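PDB 3TDG: disulfide isomerase DsbG N-terminal domain-containing protein, which probably acts as a thioredoxin-fold oxidoreductase of the DsbG kind, with reductase activity in the handling of protein disulfides in Helicobacter pylori. Local coordinates for residues Q231-E235 against D236-K240; Q109-Q112 against A113-T117; A144-K147 against D148-L151; I66-P69 against D70-Y73. One frame throughout, in Å; residues are numbered along the deposited sequence.

From the N terminus, contact 4 comes first: residues 66-73 take in the end of strand 62-67 and close the loop to strand 74-79 of the antiparallel sheet. Contact 2 (109-117) follows, one run of the long helix 98-129, and these two touch, Asn115 OD1 lying 3.4 Å from Tyr73 CA, so that hairpin and helix are joined within the N-terminal part. Contact 3 (144-151) then closes the turn leading into strand 150-155 of the mixed sheet, and contact 1 (231-240) starts helix 235-249. All four are local and follow in series, with none nested or crossing. The centres of contacts 1 and 2 are about 43 Å apart, on opposite sides of the chain's centre.

Contact 1: residues Q231-E235 against D236-K240; sequences QKEPE and DLRTK
Glu233 of the incoming loop and Glu235 and Arg238 of the first turn form a local salt-bridge network at the surface, at the start of helix 235-249, where the loop after helix 211-222 runs into it. The evidence lies round the guanidinium of Arg238, which takes both carboxylates at its edge. Arg238 NE reaches Glu233 OE1 at 3.0 Å with an N-H...O angle of 163°. The oxygen lies almost exactly in the guanidinium plane, yet it is met from above its own carboxylate plane, the two planes being 44° apart. At the same edge Arg238 NH2 meets Glu235 OE1 at 3.0 Å, this time with carboxylate and guanidinium nearly perpendicular. Glu233 stretches to its partner with CG anti to the backbone N (chi1 -180°), whereas the arginine chain is bent at chi2 and chi3. Its aliphatic part packs on the same carboxylate, Glu233 OE2 being 3.3 Å from Arg238 CG.

Beneath this network the helix takes up its backbone pattern. Pro234 is the N-cap residue, and its O accepts from Arg238 N at 3.2 Å. Glu235 O is gripped twice by Thr239, by N and by OG1, both at 3.3 Å and from opposite faces of the carbonyl plane. On another side of the turn Pro234 CG rests against Leu237 CD1 at 3.9 Å.

A further salt bridge from Arg238 NH1 to Glu242 extends the charge pairing along the helix. Pro234 and Leu237 both touch Glu199 of helix 188-206, and Glu233 touches Lys192 there, so the start of helix 235-249 packs beside that helix.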
loop_
_atom_site.group_PDB
_atom_site.type_symbol
_atom_site.label_atom_id
_atom_site.label_comp_id
_atom_site.label_asym_id
_atom_site.label_seq_id
_atom_site.Cartn_x
_atom_site.Cartn_y
_atom_site.Cartn_z
ATOM N N GLN A 231 -26.953 37.186 7.447
ATOM C CA GLN A 231 -25.681 37.718 6.963
ATOM C C GLN A 231 -25.484 37.350 5.500
ATOM O O GLN A 231 -25.861 36.254 5.071
ATOM C CB GLN A 231 -24.509 37.169 7.786
ATOM C CG GLN A 231 -24.787 36.984 9.277
ATOM C CD GLN A 231 -25.075 38.293 9.993
ATOM O OE1 GLN A 231 -24.513 39.338 9.657
ATOM N NE2 GLN A 231 -25.959 38.240 10.990
ATOM N N LYS A 232 -24.905 38.268 4.732
ATOM C CA LYS A 232 -24.489 37.941 3.369
ATOM C C LYS A 232 -23.135 37.255 3.419
ATOM O O LYS A 232 -22.216 37.731 4.078
ATOM C CB LYS A 232 -24.468 39.176 2.466
ATOM C CG LYS A 232 -25.826 39.445 1.813
ATOM C CD LYS A 232 -25.933 40.858 1.279
ATOM C CE LYS A 232 -27.380 41.203 1.005
ATOM N NZ LYS A 232 -27.485 42.554 0.404
ATOM N N GLU A 233 -23.044 36.121 2.735
ATOM C CA GLU A 233 -21.875 35.254 2.789
ATOM C C GLU A 233 -20.948 35.529 1.611
ATOM O O GLU A 233 -21.362 35.364 0.464
ATOM C CB GLU A 233 -22.321 33.789 2.756
ATOM C CG GLU A 233 -21.176 32.791 2.816
ATOM C CD GLU A 233 -21.556 31.443 2.249
ATOM O OE1 GLU A 233 -21.840 31.351 1.029
ATOM O OE2 GLU A 233 -21.557 30.464 3.025
ATOM N N PRO A 234 -19.694 35.953 1.886
ATOM C CA PRO A 234 -18.716 36.151 0.804
ATOM C C PRO A 234 -18.344 34.829 0.112
ATOM O O PRO A 234 -17.906 33.865 0.771
ATOM C CB PRO A 234 -17.516 36.792 1.516
ATOM C CG PRO A 234 -17.681 36.419 2.955
ATOM C CD PRO A 234 -19.162 36.375 3.195
ATOM N N GLU A 235 -18.536 34.798 -1.209
ATOM C CA GLU A 235 -18.431 33.583 -2.026
ATOM C C GLU A 235 -17.019 33.038 -2.106
ATOM O O GLU A 235 -16.800 31.832 -1.951
ATOM C CB GLU A 235 -18.910 33.862 -3.451
ATOM C CG GLU A 235 -19.643 32.699 -4.084
ATOM C CD GLU A 235 -21.134 32.724 -3.773
ATOM O OE1 GLU A 235 -21.765 31.642 -3.782
ATOM O OE2 GLU A 235 -21.677 33.831 -3.523
ATOM N N ASP A 236 -16.083 33.945 -2.396
ATOM C CA ASP A 236 -14.651 33.662 -2.465
ATOM C C ASP A 236 -14.158 32.969 -1.189
ATOM O O ASP A 236 -13.478 31.939 -1.250
ATOM C CB ASP A 236 -13.875 34.970 -2.678
ATOM C CG ASP A 236 -14.337 36.105 -1.734
ATOM O OD1 ASP A 236 -15.543 36.173 -1.373
ATOM O OD2 ASP A 236 -13.490 36.946 -1.351
ATOM N N LEU A 237 -14.524 33.530 -0.039
ATOM C CA LEU A 237 -14.054 33.005 1.230
ATOM C C LEU A 237 -14.664 31.645 1.553
ATOM O O LEU A 237 -13.989 30.807 2.148
ATOM C CB LEU A 237 -14.271 34.009 2.360
ATOM C CG LEU A 237 -13.427 35.284 2.250
ATOM C CD1 LEU A 237 -13.779 36.238 3.346
ATOM C CD2 LEU A 237 -11.924 35.012 2.266
ATOM N N ARG A 238 -15.912 31.412 1.137
ATOM C CA ARG A 238 -16.544 30.117 1.387
ATOM C C ARG A 238 -15.788 29.002 0.675
ATOM O O ARG A 238 -15.565 27.950 1.259
ATOM C CB ARG A 238 -18.032 30.078 1.023
ATOM C CG ARG A 238 -18.823 29.044 1.868
ATOM C CD ARG A 238 -19.860 28.207 1.085
ATOM N NE ARG A 238 -20.412 28.920 -0.071
ATOM C CZ ARG A 238 -20.237 28.553 -1.342
ATOM N NH1 ARG A 238 -19.541 27.455 -1.635
ATOM N NH2 ARG A 238 -20.767 29.279 -2.325
ATOM N N THR A 239 -15.372 29.250 -0.566
ATOM C CA THR A 239 -14.551 28.298 -1.322
ATOM C C THR A 239 -13.187 28.043 -0.657
ATOM O O THR A 239 -12.735 26.901 -0.587
ATOM C CB THR A 239 -14.344 28.773 -2.777
ATOM O OG1 THR A 239 -15.618 29.091 -3.348
ATOM C CG2 THR A 239 -13.668 27.690 -3.626
ATOM N N LYS A 240 -12.543 29.107 -0.183
ATOM C CA LYS A 240 -11.294 28.998 0.565
ATOM C C LYS A 240 -11.487 28.152 1.842
ATOM O O LYS A 240 -10.672 27.264 2.147
ATOM C CB LYS A 240 -10.760 30.384 0.924
ATOM C CG LYS A 240 -9.369 30.341 1.486
ATOM C CD LYS A 240 -8.946 31.661 2.080
ATOM C CE LYS A 240 -7.425 31.757 2.032
ATOM N NZ LYS A 240 -6.883 32.901 2.806
#

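Contact 2: residues Q109-Q112 against A113-T117; sequences QKVQ and ALNAT
The backbone from Gln109 to Thr117 is regular alpha-helix, its i-to-i+4 hydrogen bonds typified by Leu114 N to Lys110 O at 3.1 Å (169°, in the carbonyl plane). Asn115 N to Val111 O at 2.8 Å and Ala116 N to Gln112 O at 3.0 Å continue the pattern. Ala113 N bonds to Gln109 O and makes a second, weak bond to Lys110 O.

Lys110 and Leu114, one turn apart, lie side by side and point the same way, with Lys110 CG 4.1 Å from Leu114 CD1. The leucine also leans on the backbone of that turn, its CG 3.5 Å from Lys110 O. The lysine sets off with CG anti to the backbone N (chi1 177°) and bends only at chi3, which leaves its first methylenes alongside the leucine while the ammonium goes on to a salt bridge with Glu51. The Asn115 amide comes close to Val111 O, with CG at 3.0 Å, but the angle is too poor for a hydrogen bond from ND2, while OD1 accepts from the backbone N of Asn74. Val111 and Leu114 both touch Asn74 on strand 74-79.

The chemistry is thus divided. Main-chain hydrogen bonds hold the turn together, apolar contact between its side chains is slight, and the polar ends of Lys110 and Asn115 are spent on joining helix 98-129 to the antiparallel sheet.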
loop_
_atom_site.group_PDB
_atom_site.type_symbol
_atom_site.label_atom_id
_atom_site.label_comp_id
_atom_site.label_asym_id
_atom_site.label_seq_id
_atom_site.Cartn_x
_atom_site.Cartn_y
_atom_site.Cartn_z
ATOM N N GLN A 109 8.697 -4.280 18.091
ATOM C CA GLN A 109 7.425 -3.711 18.516
ATOM C C GLN A 109 7.569 -2.319 19.153
ATOM O O GLN A 109 6.746 -1.446 18.905
ATOM C CB GLN A 109 6.708 -4.678 19.459
ATOM C CG GLN A 109 6.134 -5.886 18.693
ATOM C CD GLN A 109 5.773 -7.053 19.593
ATOM O OE1 GLN A 109 6.263 -8.171 19.409
ATOM N NE2 GLN A 109 4.931 -6.799 20.579
ATOM N N LYS A 110 8.606 -2.129 19.960
ATOM C CA LYS A 110 8.887 -0.830 20.583
ATOM C C LYS A 110 9.170 0.260 19.515
ATOM O O LYS A 110 8.533 1.308 19.526
ATOM C CB LYS A 110 10.053 -0.959 21.572
ATOM C CG LYS A 110 10.483 0.349 22.213
ATOM C CD LYS A 110 11.585 0.132 23.249
ATOM C CE LYS A 110 12.900 -0.280 22.584
ATOM N NZ LYS A 110 13.956 -0.306 23.619
ATOM N N VAL A 111 10.088 -0.012 18.584
ATOM C CA VAL A 111 10.398 0.946 17.505
ATOM C C VAL A 111 9.201 1.203 16.569
ATOM O O VAL A 111 8.993 2.328 16.130
ATOM C CB VAL A 111 11.680 0.578 16.672
ATOM C CG1 VAL A 111 12.876 0.265 17.576
ATOM C CG2 VAL A 111 11.425 -0.551 15.723
ATOM N N GLN A 112 8.410 0.173 16.274
ATOM C CA GLN A 112 7.226 0.365 15.439
ATOM C C GLN A 112 6.201 1.289 16.092
ATOM O O GLN A 112 5.521 2.040 15.396
ATOM C CB GLN A 112 6.584 -0.967 15.047
ATOM C CG GLN A 112 7.447 -1.811 14.086
ATOM C CD GLN A 112 6.727 -3.049 13.578
ATOM O OE1 GLN A 112 6.008 -3.714 14.320
ATOM N NE2 GLN A 112 6.924 -3.365 12.317
ATOM N N ALA A 113 6.099 1.241 17.421
ATOM C CA ALA A 113 5.193 2.125 18.157
ATOM C C ALA A 113 5.716 3.562 18.184
ATOM O O ALA A 113 4.950 4.502 17.969
ATOM C CB ALA A 113 4.954 1.613 19.576
ATOM N N LEU A 114 7.014 3.723 18.444
ATOM C CA LEU A 114 7.670 5.035 18.393
ATOM C C LEU A 114 7.611 5.672 16.998
ATOM O O LEU A 114 7.340 6.864 16.883
ATOM C CB LEU A 114 9.123 4.939 18.887
ATOM C CG LEU A 114 9.280 4.638 20.386
ATOM C CD1 LEU A 114 10.705 4.202 20.710
ATOM C CD2 LEU A 114 8.861 5.843 21.272
ATOM N N ASN A 115 7.852 4.875 15.954
ATOM C CA ASN A 115 7.878 5.378 14.573
ATOM C C ASN A 115 6.475 5.732 14.075
ATOM O O ASN A 115 6.317 6.692 13.322
ATOM C CB ASN A 115 8.524 4.381 13.597
ATOM C CG ASN A 115 9.999 4.131 13.887
ATOM O OD1 ASN A 115 10.619 4.857 14.644
ATOM N ND2 ASN A 115 10.557 3.061 13.296
ATOM N N ALA A 116 5.476 4.944 14.478
ATOM C CA ALA A 116 4.079 5.268 14.179
ATOM C C ALA A 116 3.688 6.643 14.748
ATOM O O ALA A 116 3.046 7.437 14.059
ATOM C CB ALA A 116 3.124 4.162 14.682
ATOM N N THR A 117 4.088 6.924 15.989
ATOM C CA THR A 117 3.853 8.236 16.622
ATOM C C THR A 117 4.610 9.373 15.917
ATOM O O THR A 117 4.060 10.464 15.712
ATOM C CB THR A 117 4.282 8.237 18.105
ATOM O OG1 THR A 117 3.559 7.220 18.798
ATOM C CG2 THR A 117 3.987 9.581 18.770
#

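Contact 3: residues A144-K147 against D148-L151; sequences AANK and DKIL
Asn146 is overlapped by the side chain of Lys149, which crosses it at a slant and brings its ammonium over the amide. Lys149 NZ donates to Asn146 OD1 at 2.7 Å, approaching from above the carbonyl plane, about 50° out of it. The last methylene comes along too, with Lys149 CE 3.3 Å from Asn146 OD1. With CG beside its backbone N (chi1 -61°) and a modest bend at chi3, the lysine runs back over the turn.

The backbone beneath makes a type I beta turn from Asn146 to Lys149. It is closed by Lys149 N to Asn146 O at 2.9 Å, with an N-H...O angle of 163°. The same two residues are therefore tied twice, once through the main chain and once through their side chains.

At the middle of the turn Lys147 and Asp148 run alongside each other, pointing the same way. Their salt bridge is weak, Lys147 NZ lying 3.4 Å from Asp148 OD1. Lys147 CG is 3.5 Å from Asp148 OD1, and bends at chi3 and chi4 curl the chain of Lys147 round to that carboxylate.

The other end of the Asn146 amide, ND2, donates to Lys174 O near the end of helix 169-175, while Lys147 O accepts from Thr177. Beyond the turn strand 150-155 enters the mixed sheet, with Leu151 sharing backbone hydrogen bonds with Thr177 and Arg179 of strand 177-182 on one side and Ile150 with Tyr263, just past strand 259-262, on the other.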
loop_
_atom_site.group_PDB
_atom_site.type_symbol
_atom_site.label_atom_id
_atom_site.label_comp_id
_atom_site.label_asym_id
_atom_site.label_seq_id
_atom_site.Cartn_x
_atom_site.Cartn_y
_atom_site.Cartn_z
ATOM N N ALA A 144 4.042 37.146 28.015
ATOM C CA ALA A 144 5.083 37.267 26.973
ATOM C C ALA A 144 6.137 36.156 27.001
ATOM O O ALA A 144 6.759 35.837 25.979
ATOM C CB ALA A 144 5.754 38.645 27.049
ATOM N N ALA A 145 6.332 35.580 28.185
ATOM C CA ALA A 145 7.252 34.467 28.394
ATOM C C ALA A 145 6.871 33.233 27.563
ATOM O O ALA A 145 7.740 32.466 27.119
ATOM C CB ALA A 145 7.290 34.128 29.875
ATOM N N ASN A 146 5.566 33.076 27.338
ATOM C CA ASN A 146 4.987 31.879 26.729
ATOM C C ASN A 146 4.651 32.016 25.244
ATOM O O ASN A 146 4.118 31.075 24.638
ATOM C CB ASN A 146 3.721 31.474 27.501
ATOM C CG ASN A 146 4.011 31.076 28.937
ATOM O OD1 ASN A 146 5.081 30.547 29.244
ATOM N ND2 ASN A 146 3.052 31.322 29.823
ATOM N N LYS A 147 4.975 33.176 24.663
ATOM C CA LYS A 147 4.635 33.489 23.266
ATOM C C LYS A 147 5.118 32.459 22.236
ATOM O O LYS A 147 4.514 32.321 21.165
ATOM C CB LYS A 147 5.093 34.906 22.884
ATOM C CG LYS A 147 6.603 35.125 22.905
ATOM C CD LYS A 147 6.960 36.606 22.741
ATOM C CE LYS A 147 7.183 36.984 21.278
ATOM N NZ LYS A 147 8.356 36.259 20.702
ATOM N N ASP A 148 6.175 31.720 22.571
ATOM C CA ASP A 148 6.756 30.739 21.646
ATOM C C ASP A 148 6.102 29.347 21.719
ATOM O O ASP A 148 6.385 28.469 20.897
ATOM C CB ASP A 148 8.263 30.630 21.878
ATOM C CG ASP A 148 9.041 31.758 21.216
ATOM O OD1 ASP A 148 8.465 32.859 21.016
ATOM O OD2 ASP A 148 10.241 31.536 20.896
ATOM N N LYS A 149 5.223 29.158 22.696
ATOM C CA LYS A 149 4.566 27.861 22.885
ATOM C C LYS A 149 3.276 27.813 22.057
ATOM O O LYS A 149 2.289 28.469 22.387
ATOM C CB LYS A 149 4.320 27.595 24.377
ATOM C CG LYS A 149 5.614 27.535 25.227
ATOM C CD LYS A 149 5.302 27.238 26.705
ATOM C CE LYS A 149 6.273 27.966 27.641
ATOM N NZ LYS A 149 5.824 27.949 29.077
ATOM N N ILE A 150 3.315 27.054 20.967
ATOM C CA ILE A 150 2.251 27.088 19.960
ATOM C C ILE A 150 1.206 25.989 20.160
ATOM O O ILE A 150 1.533 24.799 20.116
ATOM C CB ILE A 150 2.822 27.014 18.513
ATOM C CG1 ILE A 150 3.799 28.171 18.244
ATOM C CG2 ILE A 150 1.694 27.007 17.471
ATOM C CD1 ILE A 150 3.156 29.541 18.072
ATOM N N LEU A 151 -0.045 26.410 20.361
ATOM C CA LEU A 151 -1.188 25.491 20.431
ATOM C C LEU A 151 -2.148 25.686 19.260
ATOM O O LEU A 151 -2.790 26.723 19.152
ATOM C CB LEU A 151 -1.932 25.674 21.755
ATOM C CG LEU A 151 -3.232 24.908 22.012
ATOM C CD1 LEU A 151 -3.033 23.398 21.918
ATOM C CD2 LEU A 151 -3.748 25.293 23.383
#

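Contact 4: residues I66-P69 against D70-Y73; sequences IEDP and DTKY
Asp68 carries its CG anti to the backbone N (chi1 178°), which swings the carboxylate across the loop to the amides of Asp70 and Thr71, while Thr71 holds OG1 between its own N and carbonyl carbon (chi1 60°), facing Asp68. Asp68 OD1 accepts twice: from Asp70 N at 2.7 Å, met nearly along the C-O axis, and from Thr71 N at 3.2 Å, from above the carboxylate plane. One water links Asp68 OD2 (2.8 Å) to Thr71 OG1 (2.6 Å). Thr71 OG1 accepts from Tyr73 N at 3.2 Å, an ST turn.

The backbone closes the loop with Asp68 N to Tyr73 O at 2.9 Å, very straight at 172°, and with Lys72 N to Asp68 O. Lys72 folds its chain back and NZ donates to Pro69 O at 3.0 Å.

Asp68 OD2 also forms a salt bridge with Lys45, whose charge would probably ease the closeness of the Asp68 and Asp70 carboxylates (OD1 to OD1 4.1 Å), and Glu67 pairs with Arg48. The loop joins strands 62-67 and 74-79 of the antiparallel sheet, with Tyr73 resting against Asn115, Gln118 and Gln119 of helix 98-129.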
loop_
_atom_site.group_PDB
_atom_site.type_symbol
_atom_site.label_atom_id
_atom_site.label_comp_id
_atom_site.label_asym_id
_atom_site.label_seq_id
_atom_site.Cartn_x
_atom_site.Cartn_y
_atom_site.Cartn_z
ATOM N N ILE A 66 19.301 2.633 16.236
ATOM C CA ILE A 66 19.810 3.941 15.851
ATOM C C ILE A 66 18.642 4.856 15.526
ATOM O O ILE A 66 17.536 4.381 15.297
ATOM C CB ILE A 66 20.814 3.869 14.642
ATOM C CG1 ILE A 66 20.163 3.333 13.361
ATOM C CG2 ILE A 66 22.097 3.088 15.012
ATOM C CD1 ILE A 66 19.364 4.415 12.562
ATOM N N GLU A 67 18.891 6.166 15.528
ATOM C CA GLU A 67 17.912 7.151 15.099
ATOM C C GLU A 67 18.345 7.736 13.764
ATOM O O GLU A 67 19.465 8.200 13.638
ATOM C CB GLU A 67 17.828 8.281 16.120
ATOM C CG GLU A 67 16.770 9.320 15.785
ATOM C CD GLU A 67 16.950 10.587 16.596
ATOM O OE1 GLU A 67 18.031 11.218 16.501
ATOM O OE2 GLU A 67 16.010 10.942 17.338
ATOM N N ASP A 68 17.465 7.685 12.768
ATOM C CA ASP A 68 17.725 8.313 11.469
ATOM C C ASP A 68 17.667 9.851 11.678
ATOM O O ASP A 68 16.692 10.351 12.207
ATOM C CB ASP A 68 16.665 7.827 10.473
ATOM C CG ASP A 68 16.799 8.465 9.084
ATOM O OD1 ASP A 68 17.002 9.690 8.978
ATOM O OD2 ASP A 68 16.664 7.729 8.094
ATOM N N PRO A 69 18.722 10.600 11.293
ATOM C CA PRO A 69 18.681 12.040 11.628
ATOM C C PRO A 69 17.662 12.848 10.815
ATOM O O PRO A 69 17.359 13.968 11.181
ATOM C CB PRO A 69 20.108 12.501 11.325
ATOM C CG PRO A 69 20.486 11.634 10.119
ATOM C CD PRO A 69 19.915 10.263 10.486
ATOM N N ASP A 70 17.134 12.283 9.731
ATOM C CA ASP A 70 16.150 12.984 8.898
ATOM C C ASP A 70 14.709 12.701 9.338
ATOM O O ASP A 70 13.945 13.631 9.596
ATOM C CB ASP A 70 16.331 12.644 7.407
ATOM C CG ASP A 70 17.744 12.962 6.890
ATOM O OD1 ASP A 70 18.241 12.245 5.995
ATOM O OD2 ASP A 70 18.356 13.924 7.379
ATOM N N THR A 71 14.349 11.421 9.432
ATOM C CA THR A 71 12.987 11.013 9.756
ATOM C C THR A 71 12.743 10.896 11.260
ATOM O O THR A 71 11.591 10.866 11.701
ATOM C CB THR A 71 12.679 9.652 9.126
ATOM O OG1 THR A 71 13.608 8.684 9.638
ATOM C CG2 THR A 71 12.761 9.713 7.565
ATOM N N LYS A 72 13.829 10.821 12.032
ATOM C CA LYS A 72 13.799 10.512 13.475
ATOM C C LYS A 72 13.272 9.089 13.781
ATOM O O LYS A 72 13.099 8.736 14.948
ATOM C CB LYS A 72 13.030 11.575 14.297
ATOM C CG LYS A 72 13.392 13.036 13.994
ATOM C CD LYS A 72 14.841 13.311 14.320
ATOM C CE LYS A 72 15.215 14.728 13.928
ATOM N NZ LYS A 72 16.692 14.835 13.932
ATOM N N TYR A 73 13.048 8.279 12.741
ATOM C CA TYR A 73 12.678 6.872 12.914
ATOM C C TYR A 73 13.773 6.112 13.652
ATOM O O TYR A 73 14.969 6.358 13.439
ATOM C CB TYR A 73 12.377 6.200 11.568
ATOM C CG TYR A 73 11.132 6.733 10.889
ATOM C CD1 TYR A 73 10.082 7.267 11.638
ATOM C CD2 TYR A 73 10.986 6.674 9.503
ATOM C CE1 TYR A 73 8.932 7.743 11.029
ATOM C CE2 TYR A 73 9.829 7.154 8.882
ATOM C CZ TYR A 73 8.817 7.692 9.656
ATOM O OH TYR A 73 7.662 8.172 9.081
HETATM O O HOH W 1 14.151 6.545 8.278
#